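Local coordinates for protein glycerophosphodiester phosphodiesterase (Cytophaga hutchinsonii ATCC 33406, PDB 3CH0) that belongs to the glycerophosphodiester phosphodiesterase family, a group of enzymes built on the TIM-barrel fold, at residues Ala28-Leu33 with Glu125-Lys130; Gly70-Glu75 with Gly97-Pro102; Pro149-Phe154 with Leu181-Ser186; Thr222-Lys227 with Glu251-Leu256. All blocks are in the same frame, centred on the assembly; numbering follows the deposited sequence.

Contact 1: Ala28-Leu33 with Glu125-Lys130; sequences AFTKAL and EKLSAK
Leu33 of helix 26-35 and Leu127, at the end of helix 117-127, bring the two backbones nearest, their CA atoms 7.6 Å apart; Ser128, directly after, is the first residue to leave helical geometry. The two helices belong to the outer layer of the TIM barrel, and the contact illustrates how such neighbours meet near the surface through branched aliphatic side chains. Leu127 reaches across with one methyl, CD1, which touches two partners. It meets Leu33 CD1 methyl to methyl at 3.7 Å, the two side chains inclined to one another, and it also approaches Thr30 CG2 at 4.1 Å, here nearly at a right angle. The threonine offers carbon rather than oxygen because CG2 stands anti to the backbone N, while OG1 turns back to a hydrogen bond with the carbonyl of Ile26 in its own helix. Leu33 uses both branches: CD2, on the other arm, comes to 4.2 Å from Ser128 CB. The hydroxyl of Ser128 is engaged in an ST turn, accepting from Lys130 N at 3.0 Å with an N-H...O angle of 142°, and it also bonds Ile131 N as the chain heads into strand 132-137. Thr30 also touches Thr123 and Leu33 touches Ala124, both in helix 117-127. No hydrogen bond links the two segments, and both hydroxyls bond close to their own segment; what joins the segments is therefore apolar packing, dispersion between methyl and methylene groups.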
# COMPACT_ATOMS: atom_id res chain seq x y z
N ALA A 28 -7.95 9.74 4.87
CA ALA A 28 -6.76 9.86 4.05
C ALA A 28 -7.03 9.57 2.58
O ALA A 28 -6.52 10.24 1.67
CB ALA A 28 -5.60 8.92 4.58
N PHE A 29 -7.81 8.52 2.32
CA PHE A 29 -8.10 8.18 0.94
C PHE A 29 -8.93 9.26 0.27
O PHE A 29 -8.70 9.58 -0.87
CB PHE A 29 -8.78 6.85 0.76
CG PHE A 29 -7.94 5.70 1.27
CD1 PHE A 29 -6.70 5.48 0.72
CD2 PHE A 29 -8.37 4.88 2.29
CE1 PHE A 29 -5.89 4.46 1.19
CE2 PHE A 29 -7.54 3.84 2.78
CZ PHE A 29 -6.31 3.68 2.20
N THR A 30 -9.87 9.82 0.99
CA THR A 30 -10.72 10.90 0.43
C THR A 30 -9.91 12.14 0.13
O THR A 30 -10.02 12.69 -0.95
CB THR A 30 -11.84 11.24 1.42
OG1 THR A 30 -12.60 10.07 1.76
CG2 THR A 30 -12.78 12.33 0.81
N LYS A 31 -9.01 12.53 1.04
CA LYS A 31 -8.09 13.63 0.78
C LYS A 31 -7.24 13.38 -0.46
O LYS A 31 -7.06 14.28 -1.29
CB LYS A 31 -7.22 13.86 2.02
CG LYS A 31 -6.08 14.85 1.86
CD LYS A 31 -6.51 16.24 1.73
CE LYS A 31 -5.28 17.15 1.69
NZ LYS A 31 -5.68 18.55 1.38
N ALA A 32 -6.64 12.19 -0.57
CA ALA A 32 -5.78 11.92 -1.72
C ALA A 32 -6.61 11.98 -3.01
O ALA A 32 -6.12 12.47 -4.04
CB ALA A 32 -5.10 10.53 -1.55
N LEU A 33 -7.82 11.44 -2.98
CA LEU A 33 -8.72 11.45 -4.14
C LEU A 33 -8.99 12.90 -4.57
O LEU A 33 -8.80 13.27 -5.73
CB LEU A 33 -10.06 10.80 -3.76
CG LEU A 33 -10.25 9.30 -3.88
CD1 LEU A 33 -11.17 8.75 -2.72
CD2 LEU A 33 -10.83 8.93 -5.23
N GLU A 125 -14.85 4.66 -5.53
CA GLU A 125 -15.62 4.52 -6.75
C GLU A 125 -16.74 5.55 -6.84
O GLU A 125 -17.09 5.94 -7.96
CB GLU A 125 -16.22 3.12 -6.86
CG GLU A 125 -15.15 2.07 -7.11
CD GLU A 125 -14.40 2.28 -8.40
OE1 GLU A 125 -15.04 2.15 -9.49
OE2 GLU A 125 -13.16 2.57 -8.41
N LYS A 126 -17.33 5.92 -5.71
CA LYS A 126 -18.38 6.98 -5.75
C LYS A 126 -17.78 8.30 -6.22
O LYS A 126 -18.44 9.11 -6.91
CB LYS A 126 -19.00 7.17 -4.37
CG LYS A 126 -20.08 8.26 -4.32
N LEU A 127 -16.54 8.56 -5.84
CA LEU A 127 -15.89 9.82 -6.15
C LEU A 127 -15.24 9.84 -7.51
O LEU A 127 -15.12 10.91 -8.11
CB LEU A 127 -14.85 10.16 -5.11
CG LEU A 127 -15.42 10.49 -3.72
CD1 LEU A 127 -14.34 10.57 -2.58
CD2 LEU A 127 -16.20 11.86 -3.84
N SER A 128 -14.80 8.68 -8.01
CA SER A 128 -14.10 8.67 -9.27
C SER A 128 -14.22 7.33 -9.97
O SER A 128 -14.11 6.26 -9.36
CB SER A 128 -12.63 8.97 -9.00
OG SER A 128 -11.84 8.73 -10.15
N ALA A 129 -14.42 7.39 -11.27
CA ALA A 129 -14.39 6.17 -12.05
C ALA A 129 -13.00 5.95 -12.65
O ALA A 129 -12.81 4.93 -13.27
CB ALA A 129 -15.44 6.24 -13.20
N LYS A 130 -12.07 6.89 -12.50
CA LYS A 130 -10.74 6.72 -13.09
C LYS A 130 -9.63 6.40 -12.06
O LYS A 130 -8.53 6.05 -12.44
CB LYS A 130 -10.36 7.98 -13.88
CG LYS A 130 -11.26 8.22 -15.16

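Contact 2: Gly70-Glu75 with Gly97-Pro102; sequences GEDVTE and GMKTHP
In the long excursion of this TIM barrel between strand 52-54 and helix 117-127, the place where members of this family commonly carry a small insertion, Lys99 reaches across to Val73 and Asp72. Asp72 ends the hairpin of strands 67-68 and 71-72, Val73 follows it, and Lys99 lies in irregular chain after helix 88-91. The backbones stay well apart: the nearest CA atoms, those of Val73 and Lys99, are 10.2 Å from each other. The lysine spans this gap fully stretched, with CG anti to the backbone N (chi1 -169°) and the later torsions likewise extended, which delivers its ammonium group close to the main chain after the hairpin. NZ stands 3.0 Å from Val73 O. Its clear hydrogen bonds to protein go to the carbonyls of His62 and Thr65, so that neutral backbone oxygens gather around the charge. Asp72 OD1, at 4.3 Å from Lys99 NZ, is too distant for a salt bridge, although its charge would probably still favour the ammonium form. On each side of Val73 the side chain of Asn77 bonds the backbone, at Asp72 O and Thr74 N, while a second lysine, Lys109, binds the carbonyls of Gly97 and Lys99. A water also lies between the two charged groups: it accepts from Lys99 NZ at 3.0 Å, whereas its 2.4 Å approach to Asp72 OD1 is too short to be trusted.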
# COMPACT_ATOMS: atom_id res chain seq x y z
N GLY A 70 -8.61 -0.77 26.56
CA GLY A 70 -8.12 -0.03 27.73
C GLY A 70 -6.64 0.06 27.94
O GLY A 70 -6.16 0.82 28.76
N GLU A 71 -5.87 -0.70 27.15
CA GLU A 71 -4.41 -0.74 27.31
C GLU A 71 -3.65 0.24 26.40
O GLU A 71 -3.93 0.29 25.22
CB GLU A 71 -3.89 -2.17 26.97
CG GLU A 71 -4.51 -3.31 27.73
CD GLU A 71 -3.90 -4.66 27.34
OE1 GLU A 71 -2.65 -4.72 27.26
OE2 GLU A 71 -4.70 -5.61 27.14
N ASP A 72 -2.72 0.98 26.96
CA ASP A 72 -1.74 1.80 26.24
C ASP A 72 -0.97 0.87 25.29
O ASP A 72 -0.36 -0.10 25.73
CB ASP A 72 -0.78 2.43 27.25
CG ASP A 72 0.28 3.32 26.61
OD1 ASP A 72 0.23 3.62 25.40
OD2 ASP A 72 1.22 3.72 27.34
N VAL A 73 -0.99 1.19 23.99
CA VAL A 73 -0.26 0.41 22.97
C VAL A 73 1.18 0.88 22.86
O VAL A 73 1.47 2.03 22.52
CB VAL A 73 -0.94 0.44 21.59
CG1 VAL A 73 -0.18 -0.61 20.67
CG2 VAL A 73 -2.40 0.11 21.66
N THR A 74 2.11 0.00 23.23
CA THR A 74 3.54 0.26 23.17
C THR A 74 4.23 -0.78 22.26
O THR A 74 3.60 -1.76 21.83
CB THR A 74 4.18 0.11 24.57
OG1 THR A 74 4.00 -1.25 24.99
CG2 THR A 74 3.49 1.08 25.57
N GLU A 75 5.52 -0.57 22.01
CA GLU A 75 6.34 -1.57 21.34
C GLU A 75 6.26 -2.92 22.05
O GLU A 75 6.20 -3.97 21.41
CB GLU A 75 7.78 -1.11 21.26
CG GLU A 75 7.97 -0.01 20.28
CD GLU A 75 9.38 0.48 20.22
OE1 GLU A 75 9.83 1.11 21.19
OE2 GLU A 75 10.03 0.25 19.18
N GLY A 97 -6.18 7.27 14.78
CA GLY A 97 -5.90 8.57 14.24
C GLY A 97 -5.52 9.71 15.18
O GLY A 97 -4.91 10.72 14.78
N MSE A 98 -5.89 9.55 16.45
CA MSE A 98 -5.66 10.63 17.41
C MSE A 98 -4.31 10.66 18.08
O MSE A 98 -3.90 11.67 18.67
CB MSE A 98 -6.74 10.59 18.50
CG MSE A 98 -8.09 10.95 18.01
SE MSE A 98 -8.24 12.81 17.30
CE MSE A 98 -7.70 13.82 18.92
N LYS A 99 -3.63 9.52 18.08
CA LYS A 99 -2.29 9.47 18.63
C LYS A 99 -1.27 10.16 17.75
O LYS A 99 -1.22 9.96 16.55
CB LYS A 99 -1.83 8.03 18.87
CG LYS A 99 -0.55 7.91 19.69
CD LYS A 99 -0.28 6.44 19.98
CE LYS A 99 0.83 6.18 20.98
NZ LYS A 99 0.87 4.71 21.30
N THR A 100 -0.39 10.96 18.35
CA THR A 100 0.67 11.58 17.63
C THR A 100 1.68 10.56 17.08
O THR A 100 2.16 9.72 17.83
CB THR A 100 1.43 12.59 18.49
OG1 THR A 100 0.49 13.60 18.88
CG2 THR A 100 2.56 13.21 17.71
N HIS A 101 1.90 10.62 15.77
CA HIS A 101 2.86 9.77 15.08
C HIS A 101 4.24 10.42 15.17
O HIS A 101 4.44 11.47 14.58
CB HIS A 101 2.44 9.57 13.60
CG HIS A 101 3.15 8.43 12.95
ND1 HIS A 101 4.50 8.17 13.16
CD2 HIS A 101 2.71 7.46 12.12
CE1 HIS A 101 4.84 7.10 12.45
NE2 HIS A 101 3.77 6.63 11.84
N PRO A 102 5.17 9.76 15.88
CA PRO A 102 6.50 10.35 16.11
C PRO A 102 7.24 10.71 14.81
O PRO A 102 8.07 11.63 14.80
CB PRO A 102 7.26 9.25 16.86
CG PRO A 102 6.27 8.26 17.34
CD PRO A 102 5.04 8.40 16.45
O HOH W 1 -0.93 4.93 23.75

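Contact 3: Pro149-Phe154 with Leu181-Ser186; sequences PNIALF and LEYMHS
A CH-pi contact joins Ala152 to Tyr183: the alanine CA sits over one face of the phenol ring, 3.9 Å from the centroid and 23° off the ring normal, displaced toward the rim on the hydroxyl side. It stands 3.6 Å above the plane. The ring is carried there by a chi1 of 180°, which sets CG anti to the backbone N and directs the ring against the first turn of the other helix. Apolar packing adds contacts at the ring and at its root. Ala152 CB lies 3.6 Å from Tyr183 CE1, while at the root Ile151 CG2 comes to 3.6 Å from Tyr183 CB, the two side chains running past each other in opposite directions. These helices, 151-164 and 178-187, are successive members of the outer layer of the TIM barrel, flanking strand 171-175 in the chain, and deeper between them selenomethionine Met184 rests on Cys155 and Val159. The polar link of the tyrosine is through its phenol oxygen. Tyr183 OH is hydrogen-bonded to Asp156 OD1, one turn beyond Ala152, and this bond helps to fix the ring in its position against the helix.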
# COMPACT_ATOMS: atom_id res chain seq x y z
N PRO A 149 -4.18 -15.59 6.97
CA PRO A 149 -4.40 -16.94 6.42
C PRO A 149 -3.21 -17.43 5.55
O PRO A 149 -2.28 -16.71 5.28
CB PRO A 149 -5.62 -16.76 5.53
CG PRO A 149 -6.24 -15.41 5.93
CD PRO A 149 -5.11 -14.59 6.40
N ASN A 150 -3.34 -18.67 5.12
CA ASN A 150 -2.55 -19.17 4.00
C ASN A 150 -2.73 -18.31 2.76
O ASN A 150 -3.72 -17.57 2.60
CB ASN A 150 -2.94 -20.64 3.73
CG ASN A 150 -4.43 -20.81 3.43
OD1 ASN A 150 -5.26 -20.54 4.31
ND2 ASN A 150 -4.78 -21.23 2.21
N ILE A 151 -1.76 -18.46 1.87
CA ILE A 151 -1.66 -17.62 0.68
C ILE A 151 -2.95 -17.65 -0.13
O ILE A 151 -3.43 -16.60 -0.54
CB ILE A 151 -0.41 -17.99 -0.15
CG1 ILE A 151 0.85 -17.51 0.52
CG2 ILE A 151 -0.55 -17.51 -1.59
CD1 ILE A 151 1.07 -15.98 0.45
N ALA A 152 -3.44 -18.85 -0.45
CA ALA A 152 -4.64 -18.93 -1.31
C ALA A 152 -5.81 -18.16 -0.72
O ALA A 152 -6.48 -17.43 -1.46
CB ALA A 152 -5.04 -20.40 -1.59
N LEU A 153 -6.07 -18.35 0.55
CA LEU A 153 -7.24 -17.71 1.21
C LEU A 153 -7.03 -16.20 1.28
O LEU A 153 -7.98 -15.43 1.04
CB LEU A 153 -7.51 -18.28 2.62
CG LEU A 153 -8.75 -17.71 3.32
CD1 LEU A 153 -10.01 -17.78 2.41
CD2 LEU A 153 -8.85 -18.39 4.69
N PHE A 154 -5.82 -15.76 1.70
CA PHE A 154 -5.51 -14.32 1.79
C PHE A 154 -5.81 -13.71 0.43
O PHE A 154 -6.51 -12.71 0.30
CB PHE A 154 -4.06 -14.16 2.24
CG PHE A 154 -3.69 -12.82 2.87
CD1 PHE A 154 -4.34 -11.63 2.54
CD2 PHE A 154 -2.59 -12.77 3.71
CE1 PHE A 154 -3.95 -10.44 3.06
CE2 PHE A 154 -2.18 -11.54 4.27
CZ PHE A 154 -2.87 -10.38 3.93
N LEU A 181 2.67 -13.26 -5.05
CA LEU A 181 2.76 -12.88 -6.46
C LEU A 181 2.58 -14.08 -7.41
O LEU A 181 1.90 -14.01 -8.41
CB LEU A 181 4.03 -12.11 -6.72
CG LEU A 181 4.23 -10.84 -5.90
CD1 LEU A 181 5.65 -10.29 -6.12
CD2 LEU A 181 3.12 -9.83 -6.23
N GLU A 182 3.21 -15.20 -7.05
CA GLU A 182 3.08 -16.40 -7.89
C GLU A 182 1.64 -16.88 -7.93
O GLU A 182 1.11 -17.29 -9.00
CB GLU A 182 3.99 -17.54 -7.40
CG GLU A 182 5.47 -17.26 -7.55
CD GLU A 182 6.03 -17.25 -8.94
OE1 GLU A 182 5.33 -17.58 -9.95
OE2 GLU A 182 7.25 -16.93 -9.06
N TYR A 183 0.99 -16.91 -6.77
CA TYR A 183 -0.40 -17.36 -6.66
C TYR A 183 -1.31 -16.47 -7.50
O TYR A 183 -2.17 -16.92 -8.29
CB TYR A 183 -0.86 -17.36 -5.21
CG TYR A 183 -2.28 -17.82 -5.07
CD1 TYR A 183 -2.57 -19.16 -5.02
CD2 TYR A 183 -3.33 -16.92 -5.08
CE1 TYR A 183 -3.87 -19.62 -4.93
CE2 TYR A 183 -4.66 -17.36 -4.94
CZ TYR A 183 -4.93 -18.73 -4.89
OH TYR A 183 -6.21 -19.23 -4.79
N MSE A 184 -1.17 -15.16 -7.31
CA MSE A 184 -1.95 -14.21 -8.10
C MSE A 184 -1.74 -14.36 -9.59
O MSE A 184 -2.70 -14.35 -10.39
CB MSE A 184 -1.58 -12.76 -7.75
CG MSE A 184 -1.96 -12.30 -6.37
SE MSE A 184 -3.88 -12.17 -6.12
CE MSE A 184 -4.26 -10.88 -7.49
N HIS A 185 -0.50 -14.52 -10.01
CA HIS A 185 -0.18 -14.63 -11.42
C HIS A 185 -0.79 -15.86 -12.03
O HIS A 185 -1.28 -15.79 -13.18
CB HIS A 185 1.31 -14.66 -11.57
CG HIS A 185 1.76 -14.78 -12.99
ND1 HIS A 185 1.59 -13.80 -13.93
CD2 HIS A 185 2.43 -15.79 -13.61
CE1 HIS A 185 2.10 -14.21 -15.09
NE2 HIS A 185 2.66 -15.39 -14.90
N SER A 186 -0.79 -16.97 -11.31
CA SER A 186 -1.35 -18.20 -11.89
C SER A 186 -2.87 -18.32 -11.77
O SER A 186 -3.48 -18.97 -12.65
CB SER A 186 -0.70 -19.42 -11.30
OG SER A 186 -1.10 -19.60 -9.97

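Contact 4: Thr222-Lys227 with Glu251-Leu256; sequences TLVSKK and ETLISL. With EDO (1,2-ethanediol), chain D.
The carbonyl of Leu256 is the flat group here, and the deposited copy of Lys226 places NZ above its plane, a doubtful position. The contact joins two outer helices of the TIM barrel, 226-234 and 247-256, close to the start of one and the end of the other. The lysine bends at chi2 (61°) and brings NZ to Leu256 O at 2.6 Å, but two things undermine this hydrogen bond: Lys226 CD is then only 2.7 Å from Leu256 O, impossibly short, and the lysine was modelled in two conformers. In the same copy NZ also pairs with Asp230. Firmer is the apolar part, where Val224 CG1 meets Leu253 CD2 at 3.9 Å, one branch against another at an oblique angle. Both are backed by other side chains, Val224 by Ile229 and Leu253 by Val221 and Val244. Ser225, the N-cap of helix 226-234, turns from the interface and receives Asp228 N on its OG. At the far end of this segment Thr222 OG1 is 2.9 Å from O2 of a 1,2-ethanediol, probably from the crystallisation liquor. Within the other helix, Ser255 OG donates to Thr252 O at 2.6 Å, in the carbonyl plane and on a lone pair.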
# COMPACT_ATOMS: atom_id res chain seq x y z
N THR A 222 16.26 3.82 -2.11
CA THR A 222 17.72 3.78 -1.97
C THR A 222 18.37 2.86 -3.00
O THR A 222 19.57 2.98 -3.29
CB THR A 222 18.17 3.32 -0.60
OG1 THR A 222 17.68 1.99 -0.37
CG2 THR A 222 17.71 4.30 0.49
N LEU A 223 17.59 1.88 -3.49
CA LEU A 223 18.08 0.85 -4.40
C LEU A 223 18.04 1.24 -5.89
O LEU A 223 18.62 0.54 -6.75
CB LEU A 223 17.29 -0.47 -4.20
CG LEU A 223 17.29 -1.10 -2.83
CD1 LEU A 223 16.23 -2.21 -2.78
CD2 LEU A 223 18.67 -1.64 -2.48
N VAL A 224 17.35 2.33 -6.19
CA VAL A 224 17.11 2.70 -7.55
C VAL A 224 18.38 3.23 -8.21
O VAL A 224 19.09 4.04 -7.65
CB VAL A 224 16.03 3.77 -7.63
CG1 VAL A 224 15.80 4.27 -9.05
CG2 VAL A 224 14.72 3.18 -7.05
N SER A 225 18.62 2.71 -9.41
CA SER A 225 19.63 3.24 -10.32
C SER A 225 19.12 3.41 -11.70
O SER A 225 18.18 2.74 -12.12
CB SER A 225 20.84 2.34 -10.38
OG SER A 225 20.57 1.12 -11.01
N LYS A 226 19.74 4.33 -12.43
CA LYS A 226 19.31 4.61 -13.78
C LYS A 226 19.50 3.36 -14.63
O LYS A 226 18.68 3.06 -15.49
CB LYS A 226 20.06 5.79 -14.38
CG LYS A 226 19.68 6.09 -15.84
CD LYS A 226 18.22 6.43 -15.99
CE LYS A 226 17.78 6.71 -17.45
NZ LYS A 226 16.33 6.34 -17.69
N LYS A 227 20.59 2.64 -14.38
CA LYS A 227 20.82 1.40 -15.10
C LYS A 227 19.66 0.41 -14.90
O LYS A 227 19.10 -0.04 -15.88
CB LYS A 227 22.19 0.78 -14.74
CG LYS A 227 23.35 1.33 -15.60
N GLU A 251 12.08 14.82 -7.91
CA GLU A 251 12.65 15.40 -9.14
C GLU A 251 13.86 14.60 -9.64
O GLU A 251 13.97 14.35 -10.88
CB GLU A 251 12.97 16.88 -8.91
CG GLU A 251 11.71 17.73 -8.92
CD GLU A 251 11.94 19.19 -8.53
OE1 GLU A 251 12.91 19.48 -7.75
OE2 GLU A 251 11.12 20.02 -8.98
N THR A 252 14.75 14.19 -8.76
CA THR A 252 15.89 13.33 -9.14
C THR A 252 15.38 12.04 -9.79
O THR A 252 15.79 11.70 -10.89
CB THR A 252 16.78 13.00 -7.98
OG1 THR A 252 17.45 14.23 -7.57
CG2 THR A 252 17.87 11.93 -8.35
N LEU A 253 14.42 11.41 -9.15
CA LEU A 253 13.90 10.16 -9.73
C LEU A 253 13.20 10.32 -11.09
O LEU A 253 13.35 9.46 -11.97
CB LEU A 253 12.94 9.50 -8.73
CG LEU A 253 13.64 8.98 -7.49
CD1 LEU A 253 12.63 8.73 -6.35
CD2 LEU A 253 14.46 7.72 -7.85
N ILE A 254 12.43 11.38 -11.24
CA ILE A 254 11.78 11.68 -12.50
C ILE A 254 12.87 11.82 -13.59
O ILE A 254 12.75 11.24 -14.67
CB ILE A 254 10.92 12.93 -12.41
CG1 ILE A 254 9.66 12.64 -11.54
CG2 ILE A 254 10.52 13.43 -13.84
CD1 ILE A 254 8.83 13.84 -11.19
N SER A 255 13.97 12.50 -13.25
CA SER A 255 15.07 12.67 -14.23
C SER A 255 15.76 11.37 -14.62
O SER A 255 16.37 11.27 -15.69
CB SER A 255 16.12 13.66 -13.69
OG SER A 255 17.00 13.09 -12.71
N LEU A 256 15.71 10.35 -13.78
CA LEU A 256 16.29 9.05 -14.07
C LEU A 256 15.34 8.16 -14.84
O LEU A 256 15.71 7.05 -15.27
CB LEU A 256 16.68 8.33 -12.78
CG LEU A 256 17.66 9.05 -11.87
CD1 LEU A 256 18.02 8.15 -10.68
CD2 LEU A 256 18.92 9.43 -12.69
C1 EDO D . 17.25 -0.95 1.13
O1 EDO D . 17.94 -2.19 1.37
C2 EDO D . 17.20 -0.15 2.42
O2 EDO D . 16.78 1.19 2.26

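From the N terminus, the chain first lays down helix 26-35, and contact 1 closes a long loop when helix 117-127 returns to it. Contact 2 opens and closes within that loop, pinning the excursion beyond strand 52-54, with its nearest atoms about 10 Å from contact 1. Contact 3 follows in series, joining the helices before and after strand 171-175. Contact 4 comes last and joins helices 226-234 and 247-256. None cross: one pair nests and the rest succeed one another. Contacts 1, 3 and 4 each tie helices of the barrel's outer layer at separate places, their centres 27 to 31 Å apart, whereas contact 2 ties an insertion.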